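Local coordinates for glutathione S-transferase (Sphingobium chungbukense, PDB 6M1T), which binds glutathione and, as a beta-class glutathione S-transferase, probably transfers it to electrophilic compounds in detoxification, at residues Ala13-Leu18 and Lys196-Val201; Ala27-Leu32 and Lys36-Asp41; Leu44-Ser49 and Gly60-Glu65. One frame throughout, in Å; residues are numbered along the deposited sequence.

Contact 1 of 3, residues Ala13-Leu18 and Lys196-Val201; sequences APHIAL and KAEGLV
H15 and E198 face each other from two helices, 12-21 and the last turn of 189-198; within the two segments their CA atoms are the closest pair and are still 9.3 Å apart, so the gap is bridged by side chains. With chi1 at -167°, CG of H15 lies opposite the backbone N and the ring is held out from its helix. The side chain of E198 comes from the other direction, straight from CG to its carboxylate, and the two flat groups end nearly coplanar, 22° apart. The imidazole donates through ND1 to OE2 of E198 over 2.7 Å, an almost straight bond at 173°. The acceptor lies in the ring plane, while the N-H reaches OE2 on its anti side. CG of E198 sits at the same ring edge, 3.4 Å from ND1 of H15, and CB of A197 adds an apolar touch 3.9 Å from CE1 of H15. Both residues are buried and have second partners: NE2 of H15 accepts from NH2 of R19, consistent with the ring proton sitting on ND1, and OE1 of E198 takes the backbone N-H of G8. Just beyond E198 the helix ends in a Schellman motif, with G199 at positive phi. The pair thus ties the C-terminal helix to the first helix of the thioredoxin-like domain, which also packs through P14 on helix 66-75 and through A13 on helix 153-162.

Contact 2 of 3, residues Ala27-Leu32 and Lys36-Asp41; sequences AVKVDL and KVETGD
E38 reaches back across a beta hairpin of the thioredoxin-like domain, in which strand 26-31 pairs antiparallel with the short edge strand 36-37. Its CB lies 3.6 Å from the carbonyl O of K29, and a chi1 of 60° tucks CG in between N and C of its own backbone, 3.7 Å from that same oxygen. From there the chain carries CD over the backbone N and CB of K29. At the tip the two oxygens part: OE1 approaches CE of K29, with NZ of K29 beyond salt-bridge distance, while OE2 accepts the N-H of K29, the two heavy atoms 2.8 Å apart. That bond is straight, 174°, but enters from above the carboxylate plane. Since E38 N also donates to K29 O, the residue grips both backbone polar groups of K29, its carboxylate standing in for a strand carbonyl where the type I turn V37-G40 begins. V30 and V37, a non-hydrogen-bonded pair, pack on F4 and F43; on the other face D31 OD1 is bonded to A33 and T34, and K36 NZ to T34 O. The D31-K36 pair rests chiefly on D31 N donating to K36 O, 2.9 Å apart and nearly along the C=O axis.

Contact 3 of 3, residues Leu44-Ser49 and Gly60-Glu65; sequences LTVNPS and GETLTE. With GSH (glutathione), chain C.
N47 swings its amide towards T64 with CG opposite the backbone N, chi1 -172°, and in T64 a chi1 of 59° sets OG1 between its own N and C and leaves CG2 anti to the carbonyl carbon, so that a methyl meets the carboxamide. The setting is the edge of the thioredoxin-like sheet, where the loop 44-49 lies against the outer strand 62-64. CG2 of T64 rests 3.5 Å from both CG and OD1 of N47, and ND2 is little further off; the amide nitrogen donates to K51 O, the backbone of a glutathione-binding residue, which limits the rotation of the amide. Beside this pair, V46 and T62 cross at about a right angle: CG1 of V46 lies 3.8 Å from CG2 of T62, and that methyl also reaches V46 O at 3.4 Å. The hydroxyl of T62 is bonded to T56 on the adjoining strand. No hydrogen bond links the two segments, which meet through apolar surface and methyl-to-polar contacts alone.

The strand then leads into E65, the N-cap residue of helix 66-75 and part of the glutathione pocket, with a backbone at positive phi. Its side chain bends to turn the carboxylate to the ligand, where N1 of glutathione donates to OE2 of E65 at 2.8 Å. S99 of the second subunit is also bonded to OE2, so the site is built across the dimer interface. Cut back to an alanine, this position is likely to leave the glutathione amino group without its carboxylate mate and the hydroxyl of that S99 short of an acceptor. The same OE2 of E65 lies 3.4 Å from CA1 of glutathione.

Contacts 2 and 3 follow one another in the chain and lie at the two outer strands of one sheet, 36-37 and 62-64, with centres about 13 Å apart. Contact 1 closes a far longer loop that encloses both, and its centre is about 16 Å from that of contact 2 and about 20 Å from that of contact 3. Glutathione relates them unequally. Contact 3 grips it directly through E65, contact 2 supplies L32 to the pocket, with the V30 side chain about 8 Å from the ligand, and in contact 1 the E198 side chain stays about 10 Å away. V52, itself a glutathione-binding residue, lies about 4 Å from V30 and about 9 Å from E198, side chain to side chain.

Contact 1 of 3, residues Ala13-Leu18 and Lys196-Val201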
loop_
_atom_site.group_PDB
_atom_site.type_symbol
_atom_site.label_atom_id
_atom_site.label_comp_id
_atom_site.label_asym_id
_atom_site.label_seq_id
_atom_site.Cartn_x
_atom_site.Cartn_y
_atom_site.Cartn_z
ATOM N N ALA A 13 -13.303 7.343 0.021
ATOM C CA ALA A 13 -12.435 7.736 -1.101
ATOM C C ALA A 13 -12.999 7.222 -2.428
ATOM O O ALA A 13 -13.302 8.034 -3.330
ATOM C CB ALA A 13 -11.002 7.319 -0.878
ATOM N N PRO A 14 -13.231 5.900 -2.585
ATOM C CA PRO A 14 -13.860 5.407 -3.800
ATOM C C PRO A 14 -15.299 5.930 -3.970
ATOM O O PRO A 14 -15.732 6.080 -5.132
ATOM C CB PRO A 14 -13.743 3.870 -3.722
ATOM C CG PRO A 14 -13.459 3.610 -2.284
ATOM C CD PRO A 14 -12.720 4.821 -1.734
ATOM N N HIS A 15 -16.014 6.196 -2.876
ATOM C CA HIS A 15 -17.358 6.851 -2.954
ATOM C C HIS A 15 -17.226 8.174 -3.729
ATOM O O HIS A 15 -17.986 8.395 -4.713
ATOM C CB HIS A 15 -17.937 7.057 -1.543
ATOM C CG HIS A 15 -19.387 7.410 -1.508
ATOM N ND1 HIS A 15 -20.091 7.527 -0.317
ATOM C CD2 HIS A 15 -20.279 7.599 -2.496
ATOM C CE1 HIS A 15 -21.349 7.875 -0.587
ATOM N NE2 HIS A 15 -21.501 7.874 -1.922
ATOM N N ILE A 16 -16.334 9.045 -3.298
ATOM C CA ILE A 16 -16.085 10.350 -3.991
ATOM C C ILE A 16 -15.670 10.096 -5.460
ATOM O O ILE A 16 -16.182 10.766 -6.354
ATOM C CB ILE A 16 -15.061 11.183 -3.217
ATOM C CG1 ILE A 16 -15.659 11.659 -1.899
ATOM C CG2 ILE A 16 -14.543 12.335 -4.080
ATOM C CD1 ILE A 16 -14.676 12.144 -0.871
ATOM N N ALA A 17 -14.761 9.159 -5.709
ATOM C CA ALA A 17 -14.207 8.859 -7.052
ATOM C C ALA A 17 -15.317 8.447 -8.029
ATOM O O ALA A 17 -15.286 8.867 -9.196
ATOM C CB ALA A 17 -13.107 7.800 -6.947
ATOM N N LEU A 18 -16.222 7.567 -7.620
ATOM C CA LEU A 18 -17.357 7.151 -8.470
ATOM C C LEU A 18 -18.240 8.365 -8.796
ATOM O O LEU A 18 -18.765 8.395 -9.939
ATOM C CB LEU A 18 -18.148 6.047 -7.760
ATOM C CG LEU A 18 -17.422 4.707 -7.716
ATOM C CD1 LEU A 18 -18.032 3.807 -6.666
ATOM C CD2 LEU A 18 -17.439 4.039 -9.071
ATOM N N LYS A 196 -22.698 14.198 2.138
ATOM C CA LYS A 196 -24.137 14.240 2.478
ATOM C C LYS A 196 -24.706 12.821 2.446
ATOM O O LYS A 196 -25.377 12.441 3.429
ATOM C CB LYS A 196 -24.903 15.211 1.554
ATOM C CG LYS A 196 -26.342 15.491 1.981
ATOM C CD LYS A 196 -26.980 16.716 1.348
ATOM C CE LYS A 196 -28.407 16.973 1.809
ATOM N NZ LYS A 196 -29.184 17.747 0.799
ATOM N N ALA A 197 -24.459 12.034 1.387
ATOM C CA ALA A 197 -24.981 10.648 1.276
ATOM C C ALA A 197 -24.529 9.767 2.459
ATOM O O ALA A 197 -25.269 8.816 2.787
ATOM C CB ALA A 197 -24.577 10.026 -0.051
ATOM N N GLU A 198 -23.363 10.021 3.052
ATOM C CA GLU A 198 -22.815 9.197 4.165
ATOM C C GLU A 198 -23.241 9.775 5.528
ATOM O O GLU A 198 -23.080 9.047 6.550
ATOM C CB GLU A 198 -21.298 9.092 4.104
ATOM C CG GLU A 198 -20.824 8.231 2.942
ATOM C CD GLU A 198 -19.395 7.715 3.062
ATOM O OE1 GLU A 198 -18.786 7.900 4.132
ATOM O OE2 GLU A 198 -18.896 7.112 2.075
ATOM N N GLY A 199 -23.864 10.963 5.513
ATOM C CA GLY A 199 -24.412 11.621 6.721
ATOM C C GLY A 199 -23.329 12.360 7.468
ATOM O O GLY A 199 -23.410 12.440 8.689
ATOM N N LEU A 200 -22.315 12.863 6.781
ATOM C CA LEU A 200 -21.115 13.420 7.458
ATOM C C LEU A 200 -21.225 14.953 7.558
ATOM O O LEU A 200 -20.401 15.524 8.262
ATOM C CB LEU A 200 -19.852 13.007 6.705
ATOM C CG LEU A 200 -19.647 11.498 6.545
ATOM C CD1 LEU A 200 -18.410 11.239 5.713
ATOM C CD2 LEU A 200 -19.574 10.786 7.889
ATOM N N VAL A 201 -22.155 15.556 6.808
ATOM C CA VAL A 201 -22.507 17.005 6.839
ATOM C C VAL A 201 -24.032 17.070 6.795
ATOM O O VAL A 201 -24.597 18.051 7.229
ATOM C CB VAL A 201 -21.880 17.826 5.691
ATOM C CG1 VAL A 201 -20.389 18.057 5.874
ATOM C CG2 VAL A 201 -22.177 17.225 4.326
ATOM O OXT VAL A 201 -24.698 16.143 6.341
#

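Contact 2 of 3, residues Ala27-Leu32 and Lys36-Asp41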
loop_
_atom_site.group_PDB
_atom_site.type_symbol
_atom_site.label_atom_id
_atom_site.label_comp_id
_atom_site.label_asym_id
_atom_site.label_seq_id
_atom_site.Cartn_x
_atom_site.Cartn_y
_atom_site.Cartn_z
ATOM N N ALA A 27 -24.214 2.406 -3.300
ATOM C CA ALA A 27 -23.394 2.501 -2.086
ATOM C C ALA A 27 -24.108 1.677 -1.018
ATOM O O ALA A 27 -25.212 2.070 -0.656
ATOM C CB ALA A 27 -23.221 3.934 -1.660
ATOM N N VAL A 28 -23.491 0.597 -0.539
ATOM C CA VAL A 28 -24.133 -0.358 0.407
ATOM C C VAL A 28 -23.384 -0.289 1.739
ATOM O O VAL A 28 -22.174 -0.487 1.724
ATOM C CB VAL A 28 -24.109 -1.752 -0.244
ATOM C CG1 VAL A 28 -24.628 -2.830 0.664
ATOM C CG2 VAL A 28 -24.915 -1.719 -1.551
ATOM N N LYS A 29 -24.083 0.013 2.839
ATOM C CA LYS A 29 -23.477 0.157 4.187
ATOM C C LYS A 29 -23.182 -1.236 4.781
ATOM O O LYS A 29 -23.970 -2.193 4.602
ATOM C CB LYS A 29 -24.356 1.019 5.097
ATOM C CG LYS A 29 -24.460 2.475 4.656
ATOM C CD LYS A 29 -25.129 3.386 5.692
ATOM C CE LYS A 29 -26.595 3.649 5.423
ATOM N NZ LYS A 29 -26.775 4.643 4.331
ATOM N N VAL A 30 -22.044 -1.342 5.449
ATOM C CA VAL A 30 -21.651 -2.531 6.249
ATOM C C VAL A 30 -21.540 -2.108 7.712
ATOM O O VAL A 30 -20.896 -1.058 8.008
ATOM C CB VAL A 30 -20.315 -3.111 5.761
ATOM C CG1 VAL A 30 -19.932 -4.381 6.526
ATOM C CG2 VAL A 30 -20.338 -3.354 4.253
ATOM N N ASP A 31 -22.012 -2.979 8.595
ATOM C CA ASP A 31 -21.800 -2.869 10.057
ATOM C C ASP A 31 -20.466 -3.548 10.316
ATOM O O ASP A 31 -20.385 -4.752 10.089
ATOM C CB ASP A 31 -22.936 -3.528 10.859
ATOM C CG ASP A 31 -22.781 -3.305 12.360
ATOM O OD1 ASP A 31 -21.602 -3.397 12.860
ATOM O OD2 ASP A 31 -23.809 -2.974 13.027
ATOM N N LEU A 32 -19.436 -2.784 10.628
ATOM C CA LEU A 32 -18.041 -3.335 10.690
ATOM C C LEU A 32 -17.897 -4.242 11.931
ATOM O O LEU A 32 -17.022 -5.140 11.926
ATOM C CB LEU A 32 -17.076 -2.149 10.676
ATOM C CG LEU A 32 -16.923 -1.481 9.311
ATOM C CD1 LEU A 32 -15.884 -0.384 9.397
ATOM C CD2 LEU A 32 -16.596 -2.518 8.214
ATOM N N LYS A 36 -21.929 -7.456 8.806
ATOM C CA LYS A 36 -23.152 -7.760 8.034
ATOM C C LYS A 36 -23.474 -6.535 7.175
ATOM O O LYS A 36 -23.305 -5.423 7.655
ATOM C CB LYS A 36 -24.352 -8.083 8.930
ATOM C CG LYS A 36 -24.286 -9.371 9.767
ATOM C CD LYS A 36 -23.789 -10.636 9.098
ATOM C CE LYS A 36 -23.685 -11.796 10.087
ATOM N NZ LYS A 36 -22.883 -11.460 11.306
ATOM N N VAL A 37 -23.942 -6.775 5.969
ATOM C CA VAL A 37 -24.369 -5.714 5.025
ATOM C C VAL A 37 -25.731 -5.236 5.528
ATOM O O VAL A 37 -26.365 -5.998 6.299
ATOM C CB VAL A 37 -24.373 -6.269 3.594
ATOM C CG1 VAL A 37 -24.739 -5.212 2.591
ATOM C CG2 VAL A 37 -23.026 -6.875 3.261
ATOM N N GLU A 38 -26.123 -4.001 5.208
ATOM C CA GLU A 38 -27.416 -3.416 5.665
ATOM C C GLU A 38 -28.587 -4.264 5.144
ATOM O O GLU A 38 -29.682 -4.142 5.696
ATOM C CB GLU A 38 -27.553 -1.957 5.226
ATOM C CG GLU A 38 -27.522 -1.709 3.723
ATOM C CD GLU A 38 -27.633 -0.205 3.485
ATOM O OE1 GLU A 38 -28.450 0.429 4.190
ATOM O OE2 GLU A 38 -26.812 0.360 2.757
ATOM N N THR A 39 -28.365 -5.032 4.087
ATOM C CA THR A 39 -29.325 -5.984 3.480
ATOM C C THR A 39 -29.421 -7.262 4.319
ATOM O O THR A 39 -30.376 -7.999 4.113
ATOM C CB THR A 39 -28.896 -6.342 2.057
ATOM O OG1 THR A 39 -27.613 -6.951 2.182
ATOM C CG2 THR A 39 -28.815 -5.145 1.137
ATOM N N GLY A 40 -28.443 -7.526 5.191
ATOM C CA GLY A 40 -28.369 -8.725 6.050
ATOM C C GLY A 40 -27.431 -9.787 5.509
ATOM O O GLY A 40 -27.185 -10.751 6.231
ATOM N N ASP A 41 -26.939 -9.652 4.277
ATOM C CA ASP A 41 -25.916 -10.556 3.694
ATOM C C ASP A 41 -24.707 -10.585 4.641
ATOM O O ASP A 41 -24.426 -9.550 5.263
ATOM C CB ASP A 41 -25.506 -10.096 2.293
ATOM C CG ASP A 41 -26.661 -10.037 1.311
ATOM O OD1 ASP A 41 -27.388 -9.031 1.314
ATOM O OD2 ASP A 41 -26.835 -11.010 0.572
#

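Contact 3 of 3, residues Leu44-Ser49 and Gly60-Glu65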
loop_
_atom_site.group_PDB
_atom_site.type_symbol
_atom_site.label_atom_id
_atom_site.label_comp_id
_atom_site.label_asym_id
_atom_site.label_seq_id
_atom_site.Cartn_x
_atom_site.Cartn_y
_atom_site.Cartn_z
ATOM N N LEU A 44 -18.536 -11.106 4.860
ATOM C CA LEU A 44 -17.311 -11.951 4.678
ATOM C C LEU A 44 -17.410 -12.760 3.388
ATOM O O LEU A 44 -16.358 -13.181 2.910
ATOM C CB LEU A 44 -17.079 -12.893 5.868
ATOM C CG LEU A 44 -16.892 -12.235 7.234
ATOM C CD1 LEU A 44 -16.559 -13.261 8.304
ATOM C CD2 LEU A 44 -15.823 -11.144 7.190
ATOM N N THR A 45 -18.619 -12.949 2.849
ATOM C CA THR A 45 -18.862 -13.530 1.504
ATOM C C THR A 45 -18.309 -12.631 0.401
ATOM O O THR A 45 -17.972 -13.170 -0.642
ATOM C CB THR A 45 -20.359 -13.724 1.222
ATOM O OG1 THR A 45 -20.790 -14.563 2.291
ATOM C CG2 THR A 45 -20.621 -14.323 -0.140
ATOM N N VAL A 46 -18.249 -11.310 0.624
ATOM C CA VAL A 46 -17.841 -10.302 -0.389
ATOM C C VAL A 46 -16.359 -10.020 -0.190
ATOM O O VAL A 46 -15.608 -10.080 -1.175
ATOM C CB VAL A 46 -18.722 -9.044 -0.252
ATOM C CG1 VAL A 46 -18.316 -7.940 -1.223
ATOM C CG2 VAL A 46 -20.200 -9.385 -0.412
ATOM N N ASN A 47 -15.966 -9.721 1.057
ATOM C CA ASN A 47 -14.558 -9.477 1.454
ATOM C C ASN A 47 -14.238 -10.322 2.677
ATOM O O ASN A 47 -14.625 -9.984 3.781
ATOM C CB ASN A 47 -14.252 -8.005 1.741
ATOM C CG ASN A 47 -12.772 -7.795 1.952
ATOM O OD1 ASN A 47 -11.971 -8.713 1.721
ATOM N ND2 ASN A 47 -12.392 -6.615 2.403
ATOM N N PRO A 48 -13.523 -11.458 2.497
ATOM C CA PRO A 48 -13.196 -12.368 3.599
ATOM C C PRO A 48 -12.486 -11.716 4.789
ATOM O O PRO A 48 -12.618 -12.206 5.897
ATOM C CB PRO A 48 -12.254 -13.403 2.946
ATOM C CG PRO A 48 -12.568 -13.362 1.480
ATOM C CD PRO A 48 -13.070 -11.957 1.192
ATOM N N SER A 49 -11.773 -10.603 4.574
ATOM C CA SER A 49 -11.087 -9.884 5.660
ATOM C C SER A 49 -12.100 -9.045 6.436
ATOM O O SER A 49 -11.799 -8.610 7.520
ATOM C CB SER A 49 -9.982 -9.049 5.106
ATOM O OG SER A 49 -10.515 -7.909 4.467
ATOM N N GLY A 60 -19.818 -9.416 -11.159
ATOM C CA GLY A 60 -19.957 -10.050 -9.854
ATOM C C GLY A 60 -18.603 -10.307 -9.217
ATOM O O GLY A 60 -18.565 -10.870 -8.123
ATOM N N GLU A 61 -17.509 -9.937 -9.872
ATOM C CA GLU A 61 -16.171 -10.055 -9.244
ATOM C C GLU A 61 -16.003 -8.910 -8.233
ATOM O O GLU A 61 -16.417 -7.830 -8.566
ATOM C CB GLU A 61 -15.087 -9.947 -10.290
ATOM C CG GLU A 61 -13.729 -10.027 -9.661
ATOM C CD GLU A 61 -12.575 -9.976 -10.636
ATOM O OE1 GLU A 61 -12.809 -9.735 -11.879
ATOM O OE2 GLU A 61 -11.434 -10.189 -10.146
ATOM N N THR A 62 -15.392 -9.161 -7.071
ATOM C CA THR A 62 -15.138 -8.126 -6.033
ATOM C C THR A 62 -13.646 -7.777 -6.023
ATOM O O THR A 62 -12.800 -8.702 -5.914
ATOM C CB THR A 62 -15.670 -8.571 -4.661
ATOM O OG1 THR A 62 -17.087 -8.688 -4.765
ATOM C CG2 THR A 62 -15.339 -7.606 -3.538
ATOM N N LEU A 63 -13.338 -6.483 -6.049
ATOM C CA LEU A 63 -11.977 -5.936 -5.905
ATOM C C LEU A 63 -11.825 -5.334 -4.498
ATOM O O LEU A 63 -12.791 -4.718 -3.974
ATOM C CB LEU A 63 -11.860 -4.883 -7.000
ATOM C CG LEU A 63 -10.487 -4.474 -7.492
ATOM C CD1 LEU A 63 -9.680 -5.685 -7.986
ATOM C CD2 LEU A 63 -10.666 -3.449 -8.607
ATOM N N THR A 64 -10.680 -5.546 -3.857
ATOM C CA THR A 64 -10.388 -4.964 -2.526
ATOM C C THR A 64 -9.116 -4.123 -2.610
ATOM O O THR A 64 -8.389 -4.241 -3.619
ATOM C CB THR A 64 -10.252 -6.025 -1.429
ATOM O OG1 THR A 64 -9.193 -6.887 -1.817
ATOM C CG2 THR A 64 -11.497 -6.851 -1.214
ATOM N N GLU A 65 -8.866 -3.337 -1.561
ATOM C CA GLU A 65 -7.695 -2.434 -1.419
ATOM C C GLU A 65 -7.961 -1.143 -2.190
ATOM O O GLU A 65 -8.069 -1.169 -3.444
ATOM C CB GLU A 65 -6.386 -3.092 -1.887
ATOM C CG GLU A 65 -6.051 -4.401 -1.184
ATOM C CD GLU A 65 -5.685 -4.272 0.276
ATOM O OE1 GLU A 65 -5.952 -5.246 1.018
ATOM O OE2 GLU A 65 -5.100 -3.207 0.674
HETATM N N1 GSH C . -5.527 -1.947 3.176
HETATM C CA1 GSH C . -6.983 -1.744 3.076
HETATM C C1 GSH C . -7.300 -0.777 1.927
HETATM O O11 GSH C . -6.397 0.008 1.612
HETATM O O12 GSH C . -8.462 -0.862 1.401
HETATM C CB1 GSH C . -7.471 -1.194 4.420
HETATM C CG1 GSH C . -8.963 -1.235 4.609
HETATM C CD1 GSH C . -9.311 -0.868 6.050
HETATM O OE1 GSH C . -8.502 -0.962 6.982
HETATM N N2 GSH C . -10.566 -0.491 6.253
HETATM C CA2 GSH C . -11.155 -0.169 7.537
HETATM C C2 GSH C . -12.031 -1.297 8.055
HETATM O O2 GSH C . -12.862 -1.820 7.313
HETATM C CB2 GSH C . -11.951 1.134 7.479
HETATM S SG2 GSH C . -10.913 2.621 7.331
HETATM N N3 GSH C . -11.782 -1.711 9.285
HETATM C CA3 GSH C . -12.553 -2.747 9.927
HETATM C C3 GSH C . -11.681 -3.883 10.469
HETATM O O31 GSH C . -10.482 -3.910 10.126
HETATM O O32 GSH C . -12.239 -4.730 11.199
#